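Local coordinates for protein guanine nucleotide exchange factor p115rhogef (Homo sapiens, PDB 1IAP) that activates Rho GTPases as a guanine nucleotide exchange factor, and through this RGS-like domain probably binds G-alpha subunits of the G12/13 class, at residues Ala40-Ser45 against Ile181-Arg186. Sequence-based numbering, arbitrary orientation.
Sequences ADMLGS and IGLYMR
Met42 and Tyr184 have the nearest CA atoms across the segments, 7.1 Å apart. Residues 40-43 are helical, part of helix 32-43; residues 181-186 lie near the end of helix 171-187. No hydrogen bond joins the segments directly. Met42 carries most of the contact. Its CG stands anti to the backbone N (chi1 174°), and the chain runs out extended until it bends at the sulfur (chi3 72°). That bend brings CE to Leu183, where it lies 3.6 Å from Leu183 CD2; the two side chains cross at about a right angle. Met42 SD lies 4.1 Å from Tyr184 CA. It makes an oblique Met-aromatic contact, 5.4 Å from the Tyr184 ring centroid. Met42 CB meets the edge of this ring, near its plane, 4.1 Å from Tyr184 CD1. The contact packs two helices of the all-helical RGS-like domain, one early and one late in the chain. Leu18 of helix 15-28 and Leu38 also touch Tyr184. At the polar end, one water donates to Asp41 OD1 at 2.8 Å. The same water donates to Tyr184 OH. Lys12 ties in both residues: its NZ forms a salt bridge with Asp41 OD2, and its carbonyl O hydrogen-bonds Tyr184 OH. Ser45 OG hydrogen-bonds His187 NE2, just past the second segment, though Ser45 is poorly ordered.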
ATOM      1  N   ALA A  40       0.112  -4.362   5.921  1.00 19.86           N
ATOM      2  CA  ALA A  40       0.589  -5.545   6.633  1.00 22.87           C
ATOM      3  C   ALA A  40       2.038  -5.337   7.053  1.00 26.59           C
ATOM      4  O   ALA A  40       2.450  -5.762   8.131  1.00 28.38           O
ATOM      5  CB  ALA A  40       0.473  -6.770   5.747  1.00 25.54           C
ATOM      6  N   ASP A  41       2.803  -4.670   6.193  1.00 24.81           N
ATOM      7  CA  ASP A  41       4.201  -4.389   6.471  1.00 25.35           C
ATOM      8  C   ASP A  41       4.282  -3.365   7.600  1.00 27.49           C
ATOM      9  O   ASP A  41       5.124  -3.462   8.491  1.00 31.08           O
ATOM     10  CB  ASP A  41       4.883  -3.838   5.219  1.00 32.53           C
ATOM     11  CG  ASP A  41       6.383  -3.723   5.381  1.00 36.05           C
ATOM     12  OD1 ASP A  41       6.857  -2.650   5.804  1.00 31.25           O
ATOM     13  OD2 ASP A  41       7.082  -4.717   5.097  1.00 37.87           O
ATOM     14  N   MET A  42       3.394  -2.380   7.532  1.00 29.04           N
ATOM     15  CA  MET A  42       3.297  -1.311   8.516  1.00 35.92           C
ATOM     16  C   MET A  42       2.972  -1.898   9.891  1.00 40.68           C
ATOM     17  O   MET A  42       3.480  -1.430  10.913  1.00 40.83           O
ATOM     18  CB  MET A  42       2.214  -0.325   8.065  1.00 34.16           C
ATOM     19  CG  MET A  42       1.863   0.778   9.041  1.00 37.32           C
ATOM     20  SD  MET A  42       0.814   2.007   8.223  1.00 40.00           S
ATOM     21  CE  MET A  42      -0.700   1.098   8.085  1.00 42.25           C
ATOM     22  N   LEU A  43       2.143  -2.942   9.894  1.00 39.28           N
ATOM     23  CA  LEU A  43       1.741  -3.632  11.119  1.00 44.41           C
ATOM     24  C   LEU A  43       2.933  -4.314  11.779  1.00 44.39           C
ATOM     25  O   LEU A  43       3.039  -4.352  13.007  1.00 37.41           O
ATOM     26  CB  LEU A  43       0.672  -4.683  10.808  1.00 39.89           C
ATOM     27  CG  LEU A  43      -0.785  -4.352  11.127  1.00 50.94           C
ATOM     28  CD1 LEU A  43      -1.188  -3.024  10.508  1.00 60.05           C
ATOM     29  CD2 LEU A  43      -1.671  -5.475  10.621  1.00 55.12           C
ATOM     30  N   GLY A  44       3.831  -4.837  10.945  1.00 46.99           N
ATOM     31  CA  GLY A  44       5.012  -5.526  11.434  1.00 52.23           C
ATOM     32  C   GLY A  44       6.038  -4.658  12.142  1.00 55.07           C
ATOM     33  O   GLY A  44       6.962  -5.186  12.759  1.00 60.78           O
ATOM     34  N   SER A  45       5.896  -3.340  12.056  1.00 56.26           N
ATOM     35  CA  SER A  45       6.835  -2.432  12.709  1.00 61.82           C
ATOM     36  C   SER A  45       6.253  -1.796  13.974  1.00 62.49           C
ATOM     37  O   SER A  45       6.849  -0.880  14.546  1.00 64.77           O
ATOM     38  CB  SER A  45       7.291  -1.341  11.732  1.00 63.56           C
ATOM     39  OG  SER A  45       6.211  -0.521  11.326  1.00 65.90           O
ATOM     40  N   ILE A 181      -3.932   4.989   1.415  1.00 12.35           N
ATOM     41  CA  ILE A 181      -2.641   5.498   0.955  1.00 14.67           C
ATOM     42  C   ILE A 181      -2.131   6.521   1.971  1.00 19.24           C
ATOM     43  O   ILE A 181      -0.965   6.491   2.356  1.00 18.86           O
ATOM     44  CB  ILE A 181      -2.751   6.128  -0.461  1.00 16.90           C
ATOM     45  CG1 ILE A 181      -3.030   5.025  -1.488  1.00 22.39           C
ATOM     46  CG2 ILE A 181      -1.466   6.855  -0.827  1.00 17.50           C
ATOM     47  CD1 ILE A 181      -3.468   5.532  -2.850  1.00 21.61           C
ATOM     48  N   GLY A 182      -3.033   7.368   2.456  1.00 16.16           N
ATOM     49  CA  GLY A 182      -2.656   8.372   3.435  1.00 21.33           C
ATOM     50  C   GLY A 182      -2.034   7.755   4.674  1.00 25.01           C
ATOM     51  O   GLY A 182      -0.990   8.208   5.152  1.00 25.37           O
ATOM     52  N   LEU A 183      -2.647   6.678   5.157  1.00 23.47           N
ATOM     53  CA  LEU A 183      -2.168   5.987   6.345  1.00 22.32           C
ATOM     54  C   LEU A 183      -0.744   5.474   6.181  1.00 24.75           C
ATOM     55  O   LEU A 183       0.112   5.702   7.039  1.00 20.23           O
ATOM     56  CB  LEU A 183      -3.109   4.829   6.705  1.00 25.42           C
ATOM     57  CG  LEU A 183      -2.850   4.107   8.032  1.00 26.16           C
ATOM     58  CD1 LEU A 183      -3.051   5.078   9.188  1.00 29.56           C
ATOM     59  CD2 LEU A 183      -3.799   2.928   8.166  1.00 29.41           C
ATOM     60  N   TYR A 184      -0.476   4.814   5.061  1.00 18.14           N
ATOM     61  CA  TYR A 184       0.848   4.268   4.817  1.00 17.45           C
ATOM     62  C   TYR A 184       1.904   5.341   4.544  1.00 17.72           C
ATOM     63  O   TYR A 184       3.056   5.201   4.960  1.00 21.20           O
ATOM     64  CB  TYR A 184       0.816   3.248   3.672  1.00 16.98           C
ATOM     65  CG  TYR A 184       2.126   2.515   3.522  1.00 19.43           C
ATOM     66  CD1 TYR A 184       2.456   1.462   4.376  1.00 17.94           C
ATOM     67  CD2 TYR A 184       3.059   2.902   2.567  1.00 21.96           C
ATOM     68  CE1 TYR A 184       3.689   0.818   4.286  1.00 22.77           C
ATOM     69  CE2 TYR A 184       4.295   2.261   2.468  1.00 20.56           C
ATOM     70  CZ  TYR A 184       4.599   1.223   3.329  1.00 23.67           C
ATOM     71  OH  TYR A 184       5.811   0.587   3.229  1.00 24.42           O
ATOM     72  N   MET A 185       1.525   6.391   3.823  1.00 17.24           N
ATOM     73  CA  MET A 185       2.462   7.473   3.515  1.00 15.74           C
ATOM     74  C   MET A 185       2.919   8.158   4.804  1.00 20.52           C
ATOM     75  O   MET A 185       4.082   8.519   4.950  1.00 15.82           O
ATOM     76  CB  MET A 185       1.823   8.489   2.561  1.00 22.18           C
ATOM     77  CG  MET A 185       1.822   8.054   1.094  1.00 13.78           C
ATOM     78  SD  MET A 185       3.526   7.887   0.425  1.00 24.38           S
ATOM     79  CE  MET A 185       3.362   6.353  -0.535  1.00 17.62           C
ATOM     80  N   ARG A 186       1.995   8.305   5.745  1.00 19.86           N
ATOM     81  CA  ARG A 186       2.285   8.920   7.040  1.00 24.72           C
ATOM     82  C   ARG A 186       3.340   8.068   7.754  1.00 30.68           C
ATOM     83  O   ARG A 186       4.209   8.590   8.451  1.00 28.63           O
ATOM     84  CB  ARG A 186       0.997   8.972   7.853  1.00 27.71           C
ATOM     85  CG  ARG A 186       0.995   9.917   9.028  1.00 43.16           C
ATOM     86  CD  ARG A 186      -0.430  10.067   9.534  1.00 50.47           C
ATOM     87  NE  ARG A 186      -1.320  10.513   8.462  1.00 50.33           N
ATOM     88  CZ  ARG A 186      -2.499   9.966   8.172  1.00 51.21           C
ATOM     89  NH1 ARG A 186      -2.960   8.938   8.875  1.00 52.23           N
ATOM     90  NH2 ARG A 186      -3.212  10.445   7.162  1.00 51.71           N
TER
HETATM   91  O   HOH W   1       7.330   0.109   5.710  1.00 54.07           O